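PDB 7OTJ: ATP-dependent DNA helicase PIF1 from Candida albicans, which probably couples ATP hydrolysis to 5'-3' unwinding of DNA, G-quadruplexes and forked RNA-DNA hybrids, and so helps maintain the nuclear and mitochondrial genomes. Local coordinates for residues T29-L34 against V140-F145; T53-L58 against I109-G114. All coordinates share one frame; numbering follows the deposited sequence.

Contact 1 of 2, residues T29-L34 against V140-F145; sequences TGKSVL and VACGDF. With MG (magnesium ion), chain G; ADP (adenosine-5'-diphosphate), chain E.
Lys31 and Cys142 meet where the P-loop (Walker A motif) of the helicase's RecA-like nucleotide-binding domain passes the C-terminal end of strand 138-143, a strand of the parallel sheet. The direct contact is van der Waals packing, modest in area, of the lysine's aliphatic chain against the Cys142 sulfur and the Gly143 carbonyl. Cys142 directs SG at the base of the lysine, 3.6 Å from Lys31 CB; a first torsion of 173°, with SG anti to the backbone N, lays the sulfur alongside the lysine's methylenes. Further out, Lys31 CE passes 3.7 Å from the carbonyl O of Gly143, an oxygen that accepts a hydrogen bond from Thr24. Bends at chi3 and chi4 (-63° and -75°) turn the ammonium toward the beta-phosphate.

The polar contacts belong mainly to the phosphates. Lys31 NZ donates to ADP O1B at 3.0 Å and is also bonded to Gly25 O and to the tetrafluoroaluminate, so the ammonium ties the loop backbone to both the beta-phosphate and the bound anion. The Lys31 amide reaches the same O1B, while Ser32 N serves O2B and Val33 N serves O1A. Gly30, the N-cap of helix 31-45, gives its own N-H to the bridging O3A. The helix therefore begins against the diphosphate, where its dipole would be expected to favour the negative charge. On the strand side, Asp144 forms a salt bridge with Arg206, and its OD2 lies 5.0 Å from Lys31 NZ without touching it.

Metal binding completes the site. The magnesium ion is held by ADP O2B, three waters and Ser32 OG, the last at 2.4 Å; Asp107 is hydrogen-bonded to this hydroxyl, and water 2 donates to ADP O2A at 2.8 Å.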
ATOM      1  N   THR A  29     -12.761  10.073  -2.034  1.00 42.37           N
ATOM      2  CA  THR A  29     -13.129  11.428  -1.649  1.00 46.47           C
ATOM      3  C   THR A  29     -11.958  12.410  -1.711  1.00 44.30           C
ATOM      4  O   THR A  29     -12.109  13.555  -1.273  1.00 39.66           O
ATOM      5  CB  THR A  29     -13.733  11.413  -0.243  1.00 41.96           C
ATOM      6  OG1 THR A  29     -12.953  10.553   0.597  1.00 43.54           O
ATOM      7  CG2 THR A  29     -15.164  10.904  -0.293  1.00 39.05           C
ATOM      8  N   GLY A  30     -10.826  12.014  -2.290  1.00 38.75           N
ATOM      9  CA  GLY A  30      -9.689  12.903  -2.380  1.00 44.96           C
ATOM     10  C   GLY A  30      -8.880  13.029  -1.110  1.00 50.11           C
ATOM     11  O   GLY A  30      -8.246  14.066  -0.888  1.00 45.29           O
ATOM     12  N   LYS A  31      -8.884  11.998  -0.261  1.00 42.89           N
ATOM     13  CA  LYS A  31      -8.145  12.069   0.995  1.00 43.20           C
ATOM     14  C   LYS A  31      -6.642  12.075   0.746  1.00 44.55           C
ATOM     15  O   LYS A  31      -5.920  12.926   1.278  1.00 47.23           O
ATOM     16  CB  LYS A  31      -8.546  10.910   1.909  1.00 41.74           C
ATOM     17  CG  LYS A  31      -9.960  11.017   2.482  1.00 36.77           C
ATOM     18  CD  LYS A  31     -10.253   9.900   3.494  1.00 38.57           C
ATOM     19  CE  LYS A  31     -10.198   8.506   2.869  1.00 53.61           C
ATOM     20  NZ  LYS A  31     -11.374   8.166   2.010  1.00 36.24           N
ATOM     21  N   SER A  32      -6.149  11.152  -0.085  1.00 46.87           N
ATOM     22  CA  SER A  32      -4.708  11.084  -0.317  1.00 45.82           C
ATOM     23  C   SER A  32      -4.225  12.250  -1.165  1.00 46.37           C
ATOM     24  O   SER A  32      -3.101  12.730  -0.983  1.00 54.26           O
ATOM     25  CB  SER A  32      -4.331   9.758  -0.976  1.00 37.63           C
ATOM     26  OG  SER A  32      -4.642   8.672  -0.131  1.00 36.49           O
ATOM     27  N   VAL A  33      -5.042  12.702  -2.115  1.00 48.09           N
ATOM     28  CA  VAL A  33      -4.677  13.879  -2.897  1.00 49.72           C
ATOM     29  C   VAL A  33      -4.482  15.077  -1.980  1.00 40.98           C
ATOM     30  O   VAL A  33      -3.509  15.827  -2.106  1.00 50.58           O
ATOM     31  CB  VAL A  33      -5.739  14.154  -3.976  1.00 41.64           C
ATOM     32  CG1 VAL A  33      -5.507  15.495  -4.633  1.00 42.88           C
ATOM     33  CG2 VAL A  33      -5.709  13.044  -5.007  1.00 52.53           C
ATOM     34  N   LEU A  34      -5.409  15.274  -1.042  1.00 41.09           N
ATOM     35  CA  LEU A  34      -5.231  16.308  -0.028  1.00 49.94           C
ATOM     36  C   LEU A  34      -3.994  16.041   0.823  1.00 46.25           C
ATOM     37  O   LEU A  34      -3.216  16.958   1.115  1.00 47.99           O
ATOM     38  CB  LEU A  34      -6.481  16.386   0.846  1.00 45.58           C
ATOM     39  CG  LEU A  34      -6.354  17.157   2.158  1.00 49.75           C
ATOM     40  CD1 LEU A  34      -5.968  18.615   1.915  1.00 46.64           C
ATOM     41  CD2 LEU A  34      -7.660  17.049   2.919  1.00 47.90           C
ATOM     42  N   VAL A 140      -1.658  12.863  12.368  1.00 37.87           N
ATOM     43  CA  VAL A 140      -2.600  13.128  11.280  1.00 40.84           C
ATOM     44  C   VAL A 140      -3.012  11.774  10.719  1.00 37.61           C
ATOM     45  O   VAL A 140      -2.285  11.179   9.915  1.00 36.61           O
ATOM     46  CB  VAL A 140      -2.005  14.018  10.183  1.00 42.59           C
ATOM     47  CG1 VAL A 140      -3.013  14.192   9.032  1.00 37.78           C
ATOM     48  CG2 VAL A 140      -1.562  15.377  10.750  1.00 38.86           C
ATOM     49  N   ALA A 141      -4.155  11.265  11.166  1.00 36.86           N
ATOM     50  CA  ALA A 141      -4.680  10.000  10.677  1.00 41.17           C
ATOM     51  C   ALA A 141      -5.641  10.236   9.522  1.00 38.54           C
ATOM     52  O   ALA A 141      -6.461  11.158   9.555  1.00 40.61           O
ATOM     53  CB  ALA A 141      -5.391   9.241  11.796  1.00 36.72           C
ATOM     54  N   CYS A 142      -5.563   9.371   8.518  1.00 41.47           N
ATOM     55  CA  CYS A 142      -6.335   9.547   7.297  1.00 41.07           C
ATOM     56  C   CYS A 142      -6.782   8.183   6.796  1.00 47.46           C
ATOM     57  O   CYS A 142      -5.953   7.283   6.632  1.00 46.18           O
ATOM     58  CB  CYS A 142      -5.503  10.272   6.235  1.00 39.54           C
ATOM     59  SG  CYS A 142      -6.266  10.375   4.613  1.00 43.83           S
ATOM     60  N   GLY A 143      -8.078   8.024   6.557  1.00 47.14           N
ATOM     61  CA  GLY A 143      -8.563   6.766   6.020  1.00 44.16           C
ATOM     62  C   GLY A 143     -10.066   6.632   6.199  1.00 49.57           C
ATOM     63  O   GLY A 143     -10.777   7.619   6.387  1.00 42.98           O
ATOM     64  N   ASP A 144     -10.521   5.381   6.144  1.00 44.70           N
ATOM     65  CA  ASP A 144     -11.946   5.068   6.106  1.00 38.72           C
ATOM     66  C   ASP A 144     -12.126   3.727   6.799  1.00 41.63           C
ATOM     67  O   ASP A 144     -11.659   2.705   6.287  1.00 51.79           O
ATOM     68  CB  ASP A 144     -12.454   5.032   4.663  1.00 37.91           C
ATOM     69  CG  ASP A 144     -13.946   4.722   4.564  1.00 53.41           C
ATOM     70  OD1 ASP A 144     -14.651   4.773   5.598  1.00 45.82           O
ATOM     71  OD2 ASP A 144     -14.417   4.421   3.439  1.00 43.33           O
ATOM     72  N   PHE A 145     -12.763   3.726   7.973  1.00 37.83           N
ATOM     73  CA  PHE A 145     -12.893   2.478   8.715  1.00 41.06           C
ATOM     74  C   PHE A 145     -13.939   1.529   8.125  1.00 47.03           C
ATOM     75  O   PHE A 145     -14.009   0.375   8.562  1.00 43.40           O
ATOM     76  CB  PHE A 145     -13.196   2.761  10.191  1.00 39.44           C
ATOM     77  CG  PHE A 145     -12.017   3.314  10.957  1.00 53.17           C
ATOM     78  CD1 PHE A 145     -10.945   2.499  11.297  1.00 50.88           C
ATOM     79  CD2 PHE A 145     -11.979   4.646  11.340  1.00 50.79           C
ATOM     80  CE1 PHE A 145      -9.859   3.003  12.000  1.00 53.85           C
ATOM     81  CE2 PHE A 145     -10.898   5.154  12.044  1.00 50.26           C
ATOM     82  CZ  PHE A 145      -9.837   4.335  12.373  1.00 46.45           C
TER
HETATM   83 MG    MG G1003      -6.466   7.150  -0.060  1.00 38.40          MG
HETATM   84  PB  ADP E1001      -9.126   8.651  -1.378  1.00 50.80           P
HETATM   85  O1B ADP E1001     -10.118   9.285  -0.422  1.00 37.19           O
HETATM   86  O2B ADP E1001      -7.692   8.627  -0.896  1.00 48.97           O
HETATM   87  O3B ADP E1001      -9.601   7.358  -1.988  1.00 46.82           O
HETATM   88  PA  ADP E1001      -7.859   9.760  -3.680  1.00 47.13           P
HETATM   89  O1A ADP E1001      -6.946  10.834  -3.144  1.00 53.74           O
HETATM   90  O2A ADP E1001      -7.303   8.410  -4.052  1.00 40.19           O
HETATM   91  O3A ADP E1001      -9.103   9.634  -2.656  1.00 41.14           O
HETATM   92  O5' ADP E1001      -8.634  10.325  -4.967  1.00 51.02           O
HETATM   93  C5' ADP E1001      -9.179   9.424  -5.924  1.00 47.75           C
HETATM   94  C4' ADP E1001      -9.300  10.147  -7.251  1.00 48.38           C
HETATM   95  O4' ADP E1001      -9.999  11.377  -7.063  1.00 46.29           O
HETATM   96  C3' ADP E1001      -7.924  10.486  -7.793  1.00 52.03           C
HETATM   97  O3' ADP E1001      -7.802   9.942  -9.107  1.00 62.86           O
HETATM   98  C2' ADP E1001      -7.867  11.998  -7.865  1.00 51.97           C
HETATM   99  O2' ADP E1001      -7.289  12.425  -9.102  1.00 66.94           O
HETATM  100  C1' ADP E1001      -9.320  12.428  -7.750  1.00 50.08           C
HETATM  101  N9  ADP E1001      -9.434  13.670  -6.958  1.00 56.31           N
HETATM  102  C8  ADP E1001      -9.119  13.798  -5.657  1.00 54.86           C
HETATM  103  N7  ADP E1001      -9.343  15.066  -5.229  1.00 53.65           N
HETATM  104  C5  ADP E1001      -9.806  15.771  -6.274  1.00 57.63           C
HETATM  105  C6  ADP E1001     -10.243  17.167  -6.515  1.00 65.27           C
HETATM  106  N6  ADP E1001     -10.218  18.089  -5.522  1.00 59.05           N
HETATM  107  N1  ADP E1001     -10.659  17.489  -7.762  1.00 64.03           N
HETATM  108  C2  ADP E1001     -10.685  16.581  -8.756  1.00 48.71           C
HETATM  109  N3  ADP E1001     -10.308  15.301  -8.607  1.00 49.66           N
HETATM  110  C4  ADP E1001      -9.864  14.844  -7.414  1.00 58.98           C
HETATM  111  O   HOH W   1      -6.896   7.558   1.862  1.00 40.05           O
HETATM  112  O   HOH W   2      -5.857   7.073  -2.109  1.00 37.19           O
HETATM  113  O   HOH W   3      -5.000   5.787   0.045  1.00 37.83           O

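Contact 2 of 2, residues T53-L58 against I109-G114; sequences TASTGL and ISMVDG. With nucleotides of chain C.
The turn after strand 50-54 faces the short 3-10 segment 109-111 that follows strand 103-107, with the CA atoms of Ser55 and Val112 nearest at 5.8 Å and a backbone hydrogen bond from Val112 N to Ile109 O closing the 3-10 turn. Ser55 fills the centre of the contact. Its CB lies against Met111 CB and, at 3.8 Å, against Val112 CG2, while its hydroxyl is bonded to Glu108 O, just before the 3-10 segment. A first torsion of 54° places Ser55 OG between the backbone N and carbonyl carbon, where it also passes 3.5 Å from Met111 CB.

Met111 extends through CG and then bends at chi3 (-72°), carrying its methyl back toward the turn. Met111 CE rests 3.7 Å from Thr56 CG2, the two side chains crossing at a slant, and also touches Ser55 OG. The hydroxyl of Thr56 has another task: at the N-cap of helix 57-61, Thr56 OG1 weakly accepts the N-H of Ala59.

At the same helix start, Gly57 N donates to OP1 of nucleotide DT4 of DNA chain C, 2.8 Å away and nearly straight at 166°. Across the protein contact the packing is thus apolar, apart from the serine hydroxyl satisfied by Glu108 O, whereas the phosphate is held by a backbone amide, a bond that reads no base and suits a helicase translocating along single-stranded DNA.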
ATOM      1  N   THR A  53       3.530   8.078   6.259  1.00 43.99           N
ATOM      2  CA  THR A  53       3.366   6.646   6.497  1.00 37.72           C
ATOM      3  C   THR A  53       1.970   6.207   6.084  1.00 43.01           C
ATOM      4  O   THR A  53       1.035   7.012   6.012  1.00 38.33           O
ATOM      5  CB  THR A  53       3.571   6.195   7.959  1.00 37.76           C
ATOM      6  OG1 THR A  53       2.564   6.773   8.799  1.00 43.29           O
ATOM      7  CG2 THR A  53       4.961   6.525   8.481  1.00 38.58           C
ATOM      8  N   ALA A  54       1.858   4.926   5.754  1.00 41.18           N
ATOM      9  CA  ALA A  54       0.583   4.286   5.490  1.00 36.71           C
ATOM     10  C   ALA A  54       0.656   2.858   6.007  1.00 42.66           C
ATOM     11  O   ALA A  54       1.734   2.338   6.309  1.00 41.32           O
ATOM     12  CB  ALA A  54       0.231   4.324   3.999  1.00 40.35           C
ATOM     13  N   SER A  55      -0.513   2.224   6.119  1.00 46.05           N
ATOM     14  CA  SER A  55      -0.584   0.895   6.717  1.00 37.15           C
ATOM     15  C   SER A  55       0.040  -0.173   5.828  1.00 43.55           C
ATOM     16  O   SER A  55       0.513  -1.194   6.338  1.00 44.05           O
ATOM     17  CB  SER A  55      -2.035   0.533   7.021  1.00 40.66           C
ATOM     18  OG  SER A  55      -2.831   0.661   5.856  1.00 54.41           O
ATOM     19  N   THR A  56      -0.000   0.001   4.508  1.00 42.07           N
ATOM     20  CA  THR A  56       0.594  -0.960   3.589  1.00 39.15           C
ATOM     21  C   THR A  56       1.659  -0.286   2.729  1.00 46.20           C
ATOM     22  O   THR A  56       1.686   0.940   2.579  1.00 43.56           O
ATOM     23  CB  THR A  56      -0.467  -1.597   2.682  1.00 38.55           C
ATOM     24  OG1 THR A  56      -1.068  -0.583   1.868  1.00 50.82           O
ATOM     25  CG2 THR A  56      -1.539  -2.269   3.508  1.00 38.47           C
ATOM     26  N   GLY A  57       2.513  -1.114   2.121  1.00 45.95           N
ATOM     27  CA  GLY A  57       3.606  -0.574   1.329  1.00 40.71           C
ATOM     28  C   GLY A  57       3.122   0.190   0.113  1.00 46.08           C
ATOM     29  O   GLY A  57       3.601   1.290  -0.174  1.00 43.54           O
ATOM     30  N   LEU A  58       2.150  -0.374  -0.608  1.00 47.59           N
ATOM     31  CA  LEU A  58       1.672   0.266  -1.827  1.00 44.47           C
ATOM     32  C   LEU A  58       0.918   1.554  -1.515  1.00 43.79           C
ATOM     33  O   LEU A  58       1.052   2.548  -2.238  1.00 47.04           O
ATOM     34  CB  LEU A  58       0.789  -0.711  -2.605  1.00 57.22           C
ATOM     35  CG  LEU A  58       0.783  -0.596  -4.127  1.00 57.50           C
ATOM     36  CD1 LEU A  58       2.205  -0.538  -4.661  1.00 53.43           C
ATOM     37  CD2 LEU A  58       0.035  -1.776  -4.727  1.00 55.60           C
ATOM     38  N   ILE A 109      -5.611   4.397   7.683  1.00 41.58           N
ATOM     39  CA  ILE A 109      -5.586   4.107   9.106  1.00 41.14           C
ATOM     40  C   ILE A 109      -6.431   2.890   9.459  1.00 46.56           C
ATOM     41  O   ILE A 109      -6.241   2.302  10.534  1.00 43.76           O
ATOM     42  CB  ILE A 109      -6.062   5.362   9.867  1.00 42.29           C
ATOM     43  CG1 ILE A 109      -5.745   5.263  11.362  1.00 40.00           C
ATOM     44  CG2 ILE A 109      -7.539   5.597   9.620  1.00 43.54           C
ATOM     45  CD1 ILE A 109      -4.274   5.276  11.669  1.00 36.60           C
ATOM     46  N   SER A 110      -7.338   2.471   8.566  1.00 44.11           N
ATOM     47  CA  SER A 110      -8.266   1.396   8.911  1.00 38.25           C
ATOM     48  C   SER A 110      -7.539   0.089   9.181  1.00 37.75           C
ATOM     49  O   SER A 110      -7.968  -0.691  10.039  1.00 40.99           O
ATOM     50  CB  SER A 110      -9.310   1.207   7.805  1.00 43.05           C
ATOM     51  OG  SER A 110      -8.767   0.585   6.652  1.00 44.17           O
ATOM     52  N   MET A 111      -6.413  -0.139   8.509  1.00 37.93           N
ATOM     53  CA  MET A 111      -5.646  -1.369   8.645  1.00 42.52           C
ATOM     54  C   MET A 111      -4.581  -1.284   9.734  1.00 49.26           C
ATOM     55  O   MET A 111      -3.786  -2.216   9.876  1.00 49.88           O
ATOM     56  CB  MET A 111      -4.995  -1.748   7.304  1.00 39.11           C
ATOM     57  CG  MET A 111      -5.948  -2.438   6.319  1.00 45.33           C
ATOM     58  SD  MET A 111      -5.252  -2.935   4.714  1.00 49.89           S
ATOM     59  CE  MET A 111      -5.053  -1.356   3.912  1.00 40.17           C
ATOM     60  N   VAL A 112      -4.531  -0.185  10.489  1.00 48.04           N
ATOM     61  CA  VAL A 112      -3.595  -0.055  11.600  1.00 42.97           C
ATOM     62  C   VAL A 112      -4.245  -0.597  12.865  1.00 43.52           C
ATOM     63  O   VAL A 112      -5.331  -0.155  13.255  1.00 49.15           O
ATOM     64  CB  VAL A 112      -3.155   1.403  11.794  1.00 42.00           C
ATOM     65  CG1 VAL A 112      -2.191   1.489  12.966  1.00 42.59           C
ATOM     66  CG2 VAL A 112      -2.517   1.935  10.525  1.00 39.28           C
ATOM     67  N   ASP A 113      -3.574  -1.547  13.515  1.00 44.02           N
ATOM     68  CA  ASP A 113      -4.109  -2.151  14.729  1.00 44.38           C
ATOM     69  C   ASP A 113      -3.981  -1.187  15.907  1.00 54.29           C
ATOM     70  O   ASP A 113      -2.962  -0.510  16.075  1.00 44.74           O
ATOM     71  CB  ASP A 113      -3.375  -3.460  15.032  1.00 44.99           C
ATOM     72  CG  ASP A 113      -3.862  -4.129  16.313  1.00 55.87           C
ATOM     73  OD1 ASP A 113      -5.015  -3.874  16.715  1.00 65.83           O
ATOM     74  OD2 ASP A 113      -3.092  -4.903  16.926  1.00 49.58           O
ATOM     75  N   GLY A 114      -5.029  -1.137  16.731  1.00 56.17           N
ATOM     76  CA  GLY A 114      -5.015  -0.271  17.896  1.00 46.79           C
ATOM     77  C   GLY A 114      -3.973  -0.662  18.922  1.00 51.09           C
ATOM     78  O   GLY A 114      -3.476   0.190  19.663  1.00 50.15           O
TER
ATOM     79  P    DT C   4       2.358  -5.166   3.227  1.00 52.73           P
ATOM     80  OP1  DT C   4       2.632  -3.899   2.507  1.00 44.71           O
ATOM     81  OP2  DT C   4       2.742  -6.468   2.639  1.00 51.47           O
ATOM     82  O5'  DT C   4       3.028  -5.022   4.672  1.00 51.97           O
ATOM     83  C5'  DT C   4       2.842  -3.823   5.401  1.00 45.44           C
ATOM     84  C4'  DT C   4       3.358  -3.948   6.822  1.00 47.83           C
ATOM     85  O4'  DT C   4       2.529  -4.860   7.572  1.00 53.51           O
ATOM     86  C3'  DT C   4       4.758  -4.510   6.945  1.00 43.48           C
ATOM     87  O3'  DT C   4       5.689  -3.474   6.761  1.00 48.86           O
ATOM     88  C2'  DT C   4       4.762  -5.024   8.384  1.00 44.50           C
ATOM     89  C1'  DT C   4       3.316  -5.500   8.564  1.00 51.65           C
ATOM     90  N1   DT C   4       3.145  -6.993   8.443  1.00 54.18           N
ATOM     91  C2   DT C   4       2.822  -7.714   9.564  1.00 52.05           C
ATOM     92  O2   DT C   4       2.660  -7.206  10.655  1.00 64.72           O
ATOM     93  N3   DT C   4       2.689  -9.061   9.365  1.00 59.87           N
ATOM     94  C4   DT C   4       2.847  -9.752   8.182  1.00 60.86           C
ATOM     95  O4   DT C   4       2.708 -10.965   8.110  1.00 62.93           O
ATOM     96  C5   DT C   4       3.187  -8.945   7.036  1.00 62.83           C
ATOM     97  C7   DT C   4       3.379  -9.591   5.696  1.00 53.54           C
ATOM     98  C6   DT C   4       3.318  -7.616   7.215  1.00 60.86           C
TER

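How the contacts relate
Contacts 1 and 2 lie on the same parallel sheet, their centres 12 Å apart, and divide its ligands between them: 29-34 binds the diphosphate and gives one ligand to the magnesium ion, while 53-58 meets the DNA backbone. The end of strand 138-143 and the turn at Ile109 join directly. Cys142 O and Ile109 N, 3.1 Å apart, probably form a hydrogen bond, and Phe145 CZ packs 3.8 Å from Ile109 CG2. Glu108, immediately before the 109-114 segment, lines the tetrafluoroaluminate pocket that also includes Lys31; the side chain of Met111 is about 9 Å from the bound tetrafluoroaluminate ion. Nucleotide site and DNA-facing turn thus lie at strand ends of one sheet, linked through 109-110 and 142-145.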